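Side-chain contacts in N-acetylneuraminate epimerase (Escherichia coli, PDB 2UVK), which converts the alpha-anomer of N-acetylneuraminate (sialic acid) into the beta-anomer, speeding the equilibrium between the two: residues B[31-36]-B[68-73]; B[101-106]-B[171-176]; B[232-237]-B[290-295]. One frame throughout, in Å; residues are numbered along the deposited sequence. Where two conformers were deposited one is given.

Contact 1. Residues B[31-36]-B[68-73]; sequences TAWYKL and LYVFGG
Chi1 of W33 is -82°, which sets CG beside the backbone N and anti to the carbonyl carbon and sends the indole across to L68 and V70. The contact joins two adjacent blades of a Kelch beta-propeller: W33 starts the third strand (33-37) of one four-stranded antiparallel sheet, and the strand 67-71 is the second of the next. The CA atoms of W33 and L68 stay 11.4 Å apart, so the blades meet here by side chains, without a backbone hydrogen bond between the segments. Only the six-membered part of the indole does the touching. L68, coming from the opposite direction, sets CD2 3.6 Å from W33 CZ3. V70 holds CG2 beside its backbone N and anti to its carbonyl carbon, and the valine slides past the ring with CG2 3.5 Å from W33 CZ2. Both methyls approach obliquely, and the surface between the segments is wholly apolar and buried. W98, on the outermost strand of the second blade, meets the indole of W33 with ring planes at about 55°. T14 packs against W33 and A16 against L68, both from the innermost strand of the first blade, strand 14-18. CH2 of W33 faces both aliphatic residues, 3.9 Å from V70 CG2 and 4.0 Å from L68 CD2.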
ATOM      1  N   THR B  31      -6.585  10.077 -24.580  1.00 13.79           N
ATOM      2  CA  THR B  31      -5.334  10.746 -24.304  1.00 13.56           C
ATOM      3  C   THR B  31      -5.381  12.275 -24.553  1.00 13.18           C
ATOM      4  O   THR B  31      -4.359  12.969 -24.362  1.00 14.34           O
ATOM      5  CB  THR B  31      -4.193  10.152 -25.121  1.00 13.87           C
ATOM      6  OG1 THR B  31      -4.529  10.228 -26.523  1.00 15.44           O
ATOM      7  CG2 THR B  31      -3.963   8.687 -24.724  1.00 14.74           C
ATOM      8  N   ALA B  32      -6.548  12.786 -24.943  1.00 13.08           N
ATOM      9  CA  ALA B  32      -6.666  14.207 -25.322  1.00 13.31           C
ATOM     10  C   ALA B  32      -6.622  15.114 -24.097  1.00 13.52           C
ATOM     11  O   ALA B  32      -7.189  14.791 -23.056  1.00 13.01           O
ATOM     12  CB  ALA B  32      -7.925  14.448 -26.093  1.00 13.96           C
ATOM     13  N   TRP B  33      -5.941  16.256 -24.258  1.00 13.38           N
ATOM     14  CA  TRP B  33      -5.992  17.400 -23.367  1.00 13.18           C
ATOM     15  C   TRP B  33      -6.370  18.628 -24.181  1.00 14.24           C
ATOM     16  O   TRP B  33      -6.081  18.689 -25.382  1.00 14.94           O
ATOM     17  CB  TRP B  33      -4.651  17.629 -22.686  1.00 13.03           C
ATOM     18  CG  TRP B  33      -4.492  16.733 -21.504  1.00 12.99           C
ATOM     19  CD1 TRP B  33      -4.149  15.424 -21.528  1.00 12.85           C
ATOM     20  CD2 TRP B  33      -4.723  17.076 -20.138  1.00 12.77           C
ATOM     21  NE1 TRP B  33      -4.114  14.926 -20.242  1.00 11.87           N
ATOM     22  CE2 TRP B  33      -4.460  15.929 -19.374  1.00 12.33           C
ATOM     23  CE3 TRP B  33      -5.100  18.255 -19.475  1.00 12.56           C
ATOM     24  CZ2 TRP B  33      -4.588  15.918 -17.996  1.00 10.69           C
ATOM     25  CZ3 TRP B  33      -5.204  18.244 -18.105  1.00 12.73           C
ATOM     26  CH2 TRP B  33      -4.954  17.093 -17.378  1.00 11.83           C
ATOM     27  N   TYR B  34      -7.048  19.542 -23.516  1.00 14.66           N
ATOM     28  CA  TYR B  34      -7.442  20.827 -24.091  1.00 16.16           C
ATOM     29  C   TYR B  34      -7.208  21.926 -23.086  1.00 17.15           C
ATOM     30  O   TYR B  34      -7.241  21.694 -21.896  1.00 16.20           O
ATOM     31  CB  TYR B  34      -8.913  20.820 -24.474  1.00 17.64           C
ATOM     32  CG  TYR B  34      -9.368  19.597 -25.221  1.00 18.87           C
ATOM     33  CD1 TYR B  34      -9.297  19.537 -26.597  1.00 20.78           C
ATOM     34  CD2 TYR B  34      -9.885  18.505 -24.535  1.00 19.99           C
ATOM     35  CE1 TYR B  34      -9.727  18.399 -27.281  1.00 21.14           C
ATOM     36  CE2 TYR B  34     -10.323  17.356 -25.216  1.00 20.34           C
ATOM     37  CZ  TYR B  34     -10.240  17.317 -26.576  1.00 20.61           C
ATOM     38  OH  TYR B  34     -10.681  16.162 -27.239  1.00 22.73           O
ATOM     39  N   LYS B  35      -6.995  23.145 -23.592  1.00 17.49           N
ATOM     40  CA  LYS B  35      -6.940  24.332 -22.735  1.00 18.47           C
ATOM     41  C   LYS B  35      -7.930  25.392 -23.199  1.00 19.33           C
ATOM     42  O   LYS B  35      -8.331  25.410 -24.347  1.00 19.53           O
ATOM     43  CB  LYS B  35      -5.536  24.916 -22.689  1.00 19.03           C
ATOM     44  CG  LYS B  35      -5.071  25.600 -23.981  1.00 18.78           C
ATOM     45  CD  LYS B  35      -3.650  26.061 -23.784  1.00 18.88           C
ATOM     46  CE  LYS B  35      -3.094  26.736 -25.007  1.00 20.85           C
ATOM     47  NZ  LYS B  35      -1.672  27.135 -24.734  1.00 23.95           N
ATOM     48  N   LEU B  36      -8.335  26.251 -22.282  1.00 20.50           N
ATOM     49  CA  LEU B  36      -9.208  27.363 -22.634  1.00 21.58           C
ATOM     50  C   LEU B  36      -8.816  28.598 -21.822  1.00 22.14           C
ATOM     51  O   LEU B  36      -8.595  28.534 -20.624  1.00 20.66           O
ATOM     52  CB  LEU B  36     -10.660  26.960 -22.390  1.00 21.96           C
ATOM     53  CG  LEU B  36     -11.729  27.982 -22.734  1.00 22.59           C
ATOM     54  CD1 LEU B  36     -12.941  27.313 -23.352  1.00 22.64           C
ATOM     55  CD2 LEU B  36     -12.106  28.779 -21.473  1.00 22.99           C
ATOM     56  N   LEU B  68       1.997  21.561 -15.191  1.00 15.09           N
ATOM     57  CA  LEU B  68       0.832  20.715 -14.893  1.00 14.70           C
ATOM     58  C   LEU B  68       1.309  19.295 -14.597  1.00 14.37           C
ATOM     59  O   LEU B  68       1.993  18.677 -15.416  1.00 15.06           O
ATOM     60  CB  LEU B  68      -0.121  20.735 -16.080  1.00 14.60           C
ATOM     61  CG  LEU B  68      -1.279  19.734 -16.091  1.00 15.67           C
ATOM     62  CD1 LEU B  68      -2.233  20.085 -14.977  1.00 17.17           C
ATOM     63  CD2 LEU B  68      -1.963  19.748 -17.452  1.00 16.79           C
ATOM     64  N   TYR B  69       0.925  18.789 -13.428  1.00 12.88           N
ATOM     65  CA  TYR B  69       1.253  17.412 -13.001  1.00 12.47           C
ATOM     66  C   TYR B  69      -0.004  16.558 -13.009  1.00 12.12           C
ATOM     67  O   TYR B  69      -1.025  17.002 -12.539  1.00 12.71           O
ATOM     68  CB  TYR B  69       1.860  17.414 -11.596  1.00 13.76           C
ATOM     69  CG  TYR B  69       3.170  18.161 -11.575  1.00 13.73           C
ATOM     70  CD1 TYR B  69       4.359  17.517 -11.796  1.00 13.83           C
ATOM     71  CD2 TYR B  69       3.197  19.542 -11.405  1.00 14.99           C
ATOM     72  CE1 TYR B  69       5.589  18.223 -11.862  1.00 15.03           C
ATOM     73  CE2 TYR B  69       4.409  20.247 -11.442  1.00 14.69           C
ATOM     74  CZ  TYR B  69       5.599  19.588 -11.658  1.00 15.23           C
ATOM     75  OH  TYR B  69       6.810  20.298 -11.700  1.00 17.15           O
ATOM     76  N   VAL B  70       0.106  15.340 -13.540  1.00 11.16           N
ATOM     77  CA  VAL B  70      -1.002  14.364 -13.568  1.00 10.45           C
ATOM     78  C   VAL B  70      -0.557  13.123 -12.791  1.00  9.87           C
ATOM     79  O   VAL B  70       0.548  12.623 -12.993  1.00  9.77           O
ATOM     80  CB  VAL B  70      -1.415  13.985 -15.011  1.00 11.86           C
ATOM     81  CG1 VAL B  70      -2.475  12.886 -15.004  1.00 11.54           C
ATOM     82  CG2 VAL B  70      -1.931  15.226 -15.753  1.00 14.41           C
ATOM     83  N   PHE B  71      -1.431  12.672 -11.895  1.00  8.79           N
ATOM     84  CA  PHE B  71      -1.156  11.582 -10.961  1.00  8.94           C
ATOM     85  C   PHE B  71      -2.103  10.385 -11.200  1.00  8.02           C
ATOM     86  O   PHE B  71      -3.323  10.493 -11.097  1.00  9.07           O
ATOM     87  CB  PHE B  71      -1.353  12.076  -9.524  1.00  8.86           C
ATOM     88  CG  PHE B  71      -0.478  13.234  -9.197  1.00  8.70           C
ATOM     89  CD1 PHE B  71       0.783  13.051  -8.672  1.00  9.61           C
ATOM     90  CD2 PHE B  71      -0.965  14.522  -9.399  1.00  9.55           C
ATOM     91  CE1 PHE B  71       1.603  14.160  -8.385  1.00 12.15           C
ATOM     92  CE2 PHE B  71      -0.156  15.639  -9.108  1.00 10.10           C
ATOM     93  CZ  PHE B  71       1.104  15.443  -8.593  1.00  9.25           C
ATOM     94  N   GLY B  72      -1.511   9.229 -11.475  1.00  8.45           N
ATOM     95  CA  GLY B  72      -2.235   7.972 -11.455  1.00  8.93           C
ATOM     96  C   GLY B  72      -3.388   7.824 -12.413  1.00  8.44           C
ATOM     97  O   GLY B  72      -3.310   8.231 -13.586  1.00  9.69           O
ATOM     98  N   GLY B  73      -4.462   7.218 -11.901  1.00  7.51           N
ATOM     99  CA  GLY B  73      -5.644   6.855 -12.664  1.00  8.09           C
ATOM    100  C   GLY B  73      -5.686   5.374 -13.003  1.00  7.75           C
ATOM    101  O   GLY B  73      -4.785   4.611 -12.688  1.00  8.16           O
TER

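Contact 2. Residues B[101-106]-B[171-176]; sequences LMSHAP and LSFDPS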
ATOM      1  N   LEU B 101       7.722  11.381 -15.225  1.00 14.57           N
ATOM      2  CA  LEU B 101       8.755  11.595 -14.226  1.00 14.53           C
ATOM      3  C   LEU B 101       9.233  10.245 -13.701  1.00 15.22           C
ATOM      4  O   LEU B 101       8.450   9.265 -13.647  1.00 15.09           O
ATOM      5  CB  LEU B 101       8.255  12.489 -13.079  1.00 14.51           C
ATOM      6  CG  LEU B 101       7.681  13.852 -13.477  1.00 14.18           C
ATOM      7  CD1 LEU B 101       7.289  14.645 -12.238  1.00 15.93           C
ATOM      8  CD2 LEU B 101       8.671  14.647 -14.339  1.00 17.04           C
HETATM    9  N   MSE B 102      10.511  10.175 -13.342  1.00 15.89           N
HETATM   10  CA  MSE B 102      11.016   9.002 -12.636  1.00 17.03           C
HETATM   11  C   MSE B 102      10.655   9.235 -11.192  1.00 14.63           C
HETATM   12  O   MSE B 102      11.362   9.918 -10.462  1.00 14.56           O
HETATM   13  CB  MSE B 102      12.525   8.855 -12.838  1.00 17.51           C
HETATM   14  CG  MSE B 102      13.079   7.603 -12.161  1.00 19.05           C
HETATM   15 SE   MSE B 102      14.919   7.262 -12.683  1.00 25.05          SE
HETATM   16  CE  MSE B 102      14.630   6.274 -14.357  1.00 25.67           C
ATOM     17  N   SER B 103       9.503   8.693 -10.790  1.00 13.63           N
ATOM     18  CA  SER B 103       8.911   8.990  -9.507  1.00 13.04           C
ATOM     19  C   SER B 103       7.943   7.865  -9.175  1.00 12.82           C
ATOM     20  O   SER B 103       7.097   7.548  -9.997  1.00 13.88           O
ATOM     21  CB  SER B 103       8.143  10.290  -9.621  1.00 13.09           C
ATOM     22  OG  SER B 103       7.590  10.685  -8.398  1.00 12.88           O
ATOM     23  N   HIS B 104       8.042   7.317  -7.974  1.00 12.64           N
ATOM     24  CA  HIS B 104       7.240   6.136  -7.604  1.00 12.57           C
ATOM     25  C   HIS B 104       6.414   6.394  -6.355  1.00 11.56           C
ATOM     26  O   HIS B 104       6.944   6.348  -5.240  1.00 12.39           O
ATOM     27  CB  HIS B 104       8.189   4.965  -7.380  1.00 13.31           C
ATOM     28  CG  HIS B 104       8.882   4.548  -8.638  1.00 13.78           C
ATOM     29  ND1 HIS B 104      10.179   4.898  -8.953  1.00 16.46           N
ATOM     30  CD2 HIS B 104       8.409   3.844  -9.693  1.00 12.47           C
ATOM     31  CE1 HIS B 104      10.476   4.399 -10.141  1.00 14.02           C
ATOM     32  NE2 HIS B 104       9.414   3.788 -10.623  1.00 16.96           N
ATOM     33  N   ALA B 105       5.126   6.662  -6.532  1.00 10.33           N
ATOM     34  CA  ALA B 105       4.253   6.850  -5.383  1.00  9.78           C
ATOM     35  C   ALA B 105       4.129   5.531  -4.617  1.00 10.59           C
ATOM     36  O   ALA B 105       4.025   4.461  -5.222  1.00 10.42           O
ATOM     37  CB  ALA B 105       2.896   7.338  -5.847  1.00  9.50           C
ATOM     38  N   PRO B 106       4.151   5.599  -3.284  1.00 10.88           N
ATOM     39  CA  PRO B 106       4.078   4.388  -2.487  1.00 10.65           C
ATOM     40  C   PRO B 106       2.770   3.622  -2.575  1.00 10.92           C
ATOM     41  O   PRO B 106       2.732   2.438  -2.194  1.00 12.99           O
ATOM     42  CB  PRO B 106       4.334   4.888  -1.062  1.00 11.87           C
ATOM     43  CG  PRO B 106       3.955   6.295  -1.107  1.00 12.68           C
ATOM     44  CD  PRO B 106       4.400   6.779  -2.427  1.00 10.89           C
ATOM     45  N   LEU B 171       0.112  11.763   1.432  1.00 12.18           N
ATOM     46  CA  LEU B 171       1.397  11.739   0.748  1.00 12.76           C
ATOM     47  C   LEU B 171       1.669  13.132   0.203  1.00 12.54           C
ATOM     48  O   LEU B 171       0.735  13.834  -0.181  1.00 12.78           O
ATOM     49  CB  LEU B 171       1.337  10.748  -0.430  1.00 12.17           C
ATOM     50  CG  LEU B 171       0.760   9.337  -0.167  1.00 14.30           C
ATOM     51  CD1 LEU B 171       0.722   8.556  -1.512  1.00 13.98           C
ATOM     52  CD2 LEU B 171       1.521   8.604   0.893  1.00 17.41           C
ATOM     53  N   SER B 172       2.931  13.538   0.159  0.50 12.48           N
ATOM     54  CA  SER B 172       3.266  14.792  -0.516  0.50 12.37           C
ATOM     55  C   SER B 172       4.342  14.562  -1.575  0.50 12.31           C
ATOM     56  O   SER B 172       5.345  13.882  -1.336  0.50 12.91           O
ATOM     57  CB  SER B 172       3.685  15.888   0.483  0.50 12.73           C
ATOM     58  OG  SER B 172       4.884  15.568   1.166  0.50 13.36           O
ATOM     59  N   PHE B 173       4.076  15.115  -2.750  1.00 11.96           N
ATOM     60  CA  PHE B 173       4.985  15.084  -3.889  1.00 12.46           C
ATOM     61  C   PHE B 173       5.592  16.480  -4.034  1.00 14.11           C
ATOM     62  O   PHE B 173       4.858  17.462  -4.144  1.00 13.99           O
ATOM     63  CB  PHE B 173       4.203  14.714  -5.153  1.00 12.94           C
ATOM     64  CG  PHE B 173       4.946  14.965  -6.439  1.00 12.97           C
ATOM     65  CD1 PHE B 173       5.836  14.046  -6.940  1.00 12.30           C
ATOM     66  CD2 PHE B 173       4.725  16.140  -7.166  1.00 13.43           C
ATOM     67  CE1 PHE B 173       6.515  14.271  -8.147  1.00 13.64           C
ATOM     68  CE2 PHE B 173       5.395  16.344  -8.355  1.00 13.55           C
ATOM     69  CZ  PHE B 173       6.287  15.419  -8.829  1.00 14.33           C
ATOM     70  N   ASP B 174       6.922  16.543  -4.062  1.00 14.99           N
ATOM     71  CA  ASP B 174       7.643  17.825  -4.207  1.00 16.05           C
ATOM     72  C   ASP B 174       8.135  17.935  -5.642  1.00 16.27           C
ATOM     73  O   ASP B 174       8.997  17.169  -6.049  1.00 16.24           O
ATOM     74  CB  ASP B 174       8.811  17.882  -3.222  1.00 16.61           C
ATOM     75  CG  ASP B 174       9.542  19.238  -3.247  1.00 17.72           C
ATOM     76  OD1 ASP B 174       9.269  20.030  -4.158  1.00 20.16           O
ATOM     77  OD2 ASP B 174      10.367  19.489  -2.347  1.00 23.38           O
ATOM     78  N   PRO B 175       7.592  18.887  -6.436  1.00 17.50           N
ATOM     79  CA  PRO B 175       7.994  18.974  -7.844  1.00 18.39           C
ATOM     80  C   PRO B 175       9.504  19.206  -8.074  1.00 18.53           C
ATOM     81  O   PRO B 175      10.032  18.820  -9.103  1.00 18.68           O
ATOM     82  CB  PRO B 175       7.182  20.157  -8.376  1.00 18.73           C
ATOM     83  CG  PRO B 175       6.094  20.362  -7.412  1.00 20.29           C
ATOM     84  CD  PRO B 175       6.580  19.893  -6.084  1.00 18.11           C
ATOM     85  N   SER B 176      10.166  19.818  -7.111  0.50 19.01           N
ATOM     86  CA  SER B 176      11.583  20.126  -7.238  0.50 19.44           C
ATOM     87  C   SER B 176      12.460  18.878  -7.180  0.50 18.84           C
ATOM     88  O   SER B 176      13.446  18.777  -7.911  0.50 19.11           O
ATOM     89  CB  SER B 176      11.979  21.114  -6.150  0.50 19.88           C
ATOM     90  OG  SER B 176      11.224  22.317  -6.291  0.50 21.77           O
TER
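L101 to P106 run broadly antiparallel to L171 to S176, so that L101 and S103 lie by F173 and P106 by L171. The nearest CA atoms, of L101 and P175, are 9.8 Å apart, and no hydrogen bond crosses. In the Kelch propeller the segment 101-106 is the extended link that leaves the outermost strand of one blade, while L171 and F173 sit on the third strand (169-174) of the following blade. F173 has CG anti to the backbone N (chi1 166°), which carries the phenyl toward the segment 101-106, edge first. L101 crosses this side chain at about a right angle and puts CD1 3.6 Å from F173 CZ, near the ring plane. S103 OG meets the same rim, 3.8 Å from F173 CE1; its polar need is met elsewhere, by a hydrogen bond with the carbonyl O of Q178. Past F173, D174 OD1 accepts a hydrogen bond from the backbone N of S176 at 3.1 Å in an Asx turn, from above the carboxylate plane. The link also borders the dimer interface: N130 and N128 of the second subunit bond to the carbonyl O atoms of A105 and P106, and its F165 packs on P106 and L171. There P106 CG rests against both methyls of L171, 3.9 Å from CD2 and 4.0 Å from CD1.

Contact 3. Residues B[232-237]-B[290-295]; sequences NKLAPV and HLWHNG
V237 and H290 meet as a methyl over an imidazole face. V237 CG2 lies 3.6 Å from the centroid of the H290 ring and 23° off its normal, a CH-pi contact. The methyl is displaced toward the rim on the CB side: its shortest approach is 3.3 Å to H290 CG. Chi1 of V237, 68°, holds CG1 between the backbone N and the carbonyl carbon and leaves CG2 anti to the N, directed at the ring. W297, on the outermost strand of the same blade as H290, packs against both residues. Replacing H290 by an alanine removes the ring under V237 CG2 and would probably leave that methyl without its face and a gap beside V237 and W297 where the imidazole sat. The second pair is turned differently. L234 and W292 cross at about a right angle, and L234 CD1 approaches the benzo part of the indole obliquely, 4.0 Å from W292 CZ2. W292 also has G295 CA over one face, 3.5 Å above the plane, where the chain turns back after the strand, and its ring meets those of W204 and W297, placing it among aromatic residues from two blades. At the indole edge a water lies in the ring plane and accepts from W292 NE1 at 3.2 Å. The same water accepts from the backbone N of A235, so one water bridges the two segments, between which no direct hydrogen bond forms. Together the contacts dock the chain leaving the outermost strand of one blade (230-233) onto the third strand of the next (284-293), the blade-to-blade packing of a Kelch beta-propeller.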
ATOM      1  N   ASN B 232     -10.074  16.648  11.708  1.00 17.15           N
ATOM      2  CA  ASN B 232     -11.366  16.826  12.369  1.00 17.94           C
ATOM      3  C   ASN B 232     -12.469  16.221  11.523  1.00 17.20           C
ATOM      4  O   ASN B 232     -12.460  16.331  10.284  1.00 17.35           O
ATOM      5  CB  ASN B 232     -11.684  18.322  12.528  1.00 18.31           C
ATOM      6  CG  ASN B 232     -10.682  19.061  13.384  1.00 19.68           C
ATOM      7  OD1 ASN B 232     -10.080  20.060  12.946  1.00 24.29           O
ATOM      8  ND2 ASN B 232     -10.503  18.596  14.611  1.00 18.74           N
ATOM      9  N   LYS B 233     -13.418  15.572  12.174  1.00 15.92           N
ATOM     10  CA  LYS B 233     -14.674  15.204  11.561  1.00 17.57           C
ATOM     11  C   LYS B 233     -15.627  16.356  11.678  1.00 18.43           C
ATOM     12  O   LYS B 233     -15.984  16.754  12.792  1.00 18.25           O
ATOM     13  CB  LYS B 233     -15.310  13.997  12.237  1.00 18.07           C
ATOM     14  CG  LYS B 233     -14.733  12.674  11.844  1.00 19.53           C
ATOM     15  CD  LYS B 233     -15.447  11.555  12.580  1.00 20.66           C
ATOM     16  CE  LYS B 233     -15.060  10.199  12.069  1.00 22.99           C
ATOM     17  NZ  LYS B 233     -15.743   9.145  12.841  1.00 22.66           N
ATOM     18  N   LEU B 234     -16.057  16.891  10.555  1.00 19.04           N
ATOM     19  CA  LEU B 234     -17.023  17.953  10.528  1.00 19.77           C
ATOM     20  C   LEU B 234     -18.428  17.381  10.440  1.00 19.64           C
ATOM     21  O   LEU B 234     -18.625  16.168  10.391  1.00 20.26           O
ATOM     22  CB  LEU B 234     -16.760  18.946   9.385  1.00 19.51           C
ATOM     23  CG  LEU B 234     -15.422  19.674   9.308  1.00 20.98           C
ATOM     24  CD1 LEU B 234     -15.494  20.794   8.254  1.00 22.80           C
ATOM     25  CD2 LEU B 234     -15.019  20.218  10.683  1.00 22.64           C
ATOM     26  N   ALA B 235     -19.420  18.262  10.412  1.00 20.91           N
ATOM     27  CA  ALA B 235     -20.785  17.827  10.204  1.00 20.82           C
ATOM     28  C   ALA B 235     -20.874  17.172   8.841  1.00 21.61           C
ATOM     29  O   ALA B 235     -20.274  17.663   7.894  1.00 21.95           O
ATOM     30  CB  ALA B 235     -21.746  19.006  10.272  1.00 21.92           C
ATOM     31  N   PRO B 236     -21.592  16.056   8.753  1.00 20.62           N
ATOM     32  CA  PRO B 236     -21.760  15.385   7.484  1.00 20.73           C
ATOM     33  C   PRO B 236     -22.674  16.111   6.521  1.00 20.53           C
ATOM     34  O   PRO B 236     -23.386  17.064   6.877  1.00 21.42           O
ATOM     35  CB  PRO B 236     -22.361  14.047   7.884  1.00 19.60           C
ATOM     36  CG  PRO B 236     -23.037  14.312   9.208  1.00 20.91           C
ATOM     37  CD  PRO B 236     -22.249  15.346   9.863  1.00 22.46           C
ATOM     38  N   VAL B 237     -22.664  15.610   5.283  1.00 20.06           N
ATOM     39  CA  VAL B 237     -23.443  16.183   4.218  1.00 20.12           C
ATOM     40  C   VAL B 237     -23.826  15.058   3.260  1.00 20.18           C
ATOM     41  O   VAL B 237     -23.129  14.042   3.148  1.00 20.08           O
ATOM     42  CB  VAL B 237     -22.676  17.324   3.511  1.00 20.31           C
ATOM     43  CG1 VAL B 237     -21.485  16.762   2.746  1.00 20.45           C
ATOM     44  CG2 VAL B 237     -23.588  18.117   2.579  1.00 20.71           C
ATOM     45  N   HIS B 290     -25.221  21.754  -1.710  1.00 21.87           N
ATOM     46  CA  HIS B 290     -25.090  22.078  -0.297  1.00 22.85           C
ATOM     47  C   HIS B 290     -24.086  23.191  -0.163  1.00 22.98           C
ATOM     48  O   HIS B 290     -23.073  23.237  -0.881  1.00 21.77           O
ATOM     49  CB  HIS B 290     -24.635  20.862   0.509  1.00 23.17           C
ATOM     50  CG  HIS B 290     -25.462  19.644   0.264  1.00 24.81           C
ATOM     51  ND1 HIS B 290     -26.634  19.397   0.938  1.00 25.59           N
ATOM     52  CD2 HIS B 290     -25.311  18.627  -0.619  1.00 25.32           C
ATOM     53  CE1 HIS B 290     -27.166  18.272   0.494  1.00 23.42           C
ATOM     54  NE2 HIS B 290     -26.378  17.782  -0.447  1.00 25.53           N
ATOM     55  N   LEU B 291     -24.389  24.129   0.730  1.00 23.48           N
ATOM     56  CA  LEU B 291     -23.477  25.223   1.000  1.00 24.49           C
ATOM     57  C   LEU B 291     -23.032  25.109   2.444  1.00 24.09           C
ATOM     58  O   LEU B 291     -23.861  24.898   3.336  1.00 24.37           O
ATOM     59  CB  LEU B 291     -24.165  26.565   0.728  1.00 24.64           C
ATOM     60  CG  LEU B 291     -23.252  27.797   0.788  1.00 26.00           C
ATOM     61  CD1 LEU B 291     -22.220  27.801  -0.336  1.00 27.48           C
ATOM     62  CD2 LEU B 291     -24.072  29.080   0.727  1.00 25.83           C
ATOM     63  N   TRP B 292     -21.731  25.212   2.681  1.00 24.27           N
ATOM     64  CA  TRP B 292     -21.221  25.215   4.055  1.00 24.42           C
ATOM     65  C   TRP B 292     -20.872  26.647   4.387  1.00 24.48           C
ATOM     66  O   TRP B 292     -19.813  27.128   4.003  1.00 24.82           O
ATOM     67  CB  TRP B 292     -19.986  24.335   4.165  1.00 25.18           C
ATOM     68  CG  TRP B 292     -19.480  24.123   5.550  1.00 26.12           C
ATOM     69  CD1 TRP B 292     -20.050  23.355   6.519  1.00 26.20           C
ATOM     70  CD2 TRP B 292     -18.253  24.623   6.100  1.00 26.48           C
ATOM     71  NE1 TRP B 292     -19.266  23.361   7.643  1.00 26.88           N
ATOM     72  CE2 TRP B 292     -18.154  24.126   7.413  1.00 26.48           C
ATOM     73  CE3 TRP B 292     -17.233  25.452   5.611  1.00 27.50           C
ATOM     74  CZ2 TRP B 292     -17.077  24.433   8.250  1.00 26.93           C
ATOM     75  CZ3 TRP B 292     -16.160  25.754   6.438  1.00 26.97           C
ATOM     76  CH2 TRP B 292     -16.092  25.248   7.750  1.00 26.93           C
ATOM     77  N   HIS B 293     -21.744  27.301   5.152  1.00 24.37           N
ATOM     78  CA  HIS B 293     -21.711  28.746   5.288  1.00 24.19           C
ATOM     79  C   HIS B 293     -21.811  29.052   6.767  1.00 24.29           C
ATOM     80  O   HIS B 293     -22.699  28.520   7.444  1.00 23.95           O
ATOM     81  CB  HIS B 293     -22.881  29.360   4.537  1.00 24.58           C
ATOM     82  CG  HIS B 293     -24.204  29.175   5.211  1.00 27.76           C
ATOM     83  N   ASN B 294     -20.879  29.868   7.254  1.00 24.22           N
ATOM     84  CA  ASN B 294     -20.765  30.166   8.684  1.00 23.66           C
ATOM     85  C   ASN B 294     -20.663  28.873   9.512  1.00 22.95           C
ATOM     86  O   ASN B 294     -21.239  28.760  10.572  1.00 19.28           O
ATOM     87  CB  ASN B 294     -21.924  31.074   9.146  1.00 23.84           C
ATOM     88  CG  ASN B 294     -21.898  32.451   8.495  1.00 24.99           C
ATOM     89  OD1 ASN B 294     -22.929  32.962   8.057  1.00 30.08           O
ATOM     90  ND2 ASN B 294     -20.728  33.046   8.421  1.00 25.15           N
ATOM     91  N   GLY B 295     -19.899  27.904   8.999  1.00 22.88           N
ATOM     92  CA  GLY B 295     -19.629  26.662   9.703  1.00 23.73           C
ATOM     93  C   GLY B 295     -20.788  25.680   9.761  1.00 23.49           C
ATOM     94  O   GLY B 295     -20.767  24.767  10.586  1.00 25.09           O
TER
HETATM   95  O   HOH W   1     -19.333  21.414  10.161  1.00 38.02           O

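All three contacts join consecutive propeller blades, but at different depths. Contact 1 is buried and wholly apolar, strand against strand, its centre about 14 Å from that of the chain. Contacts 2 and 3 lie farther out, each about 19 Å from it, and repeat one scheme: chain leaving an outermost strand meets the third strand of the next blade. Contact 2 is nevertheless buried, with the second subunit packed against it, whereas contact 3 is partly exposed and includes a bridging water. Contacts 1 and 2 share the second blade and touch, F71 meeting F173 edge-to-face; contact 3 stands apart, its centre about 30 Å from that of contact 1.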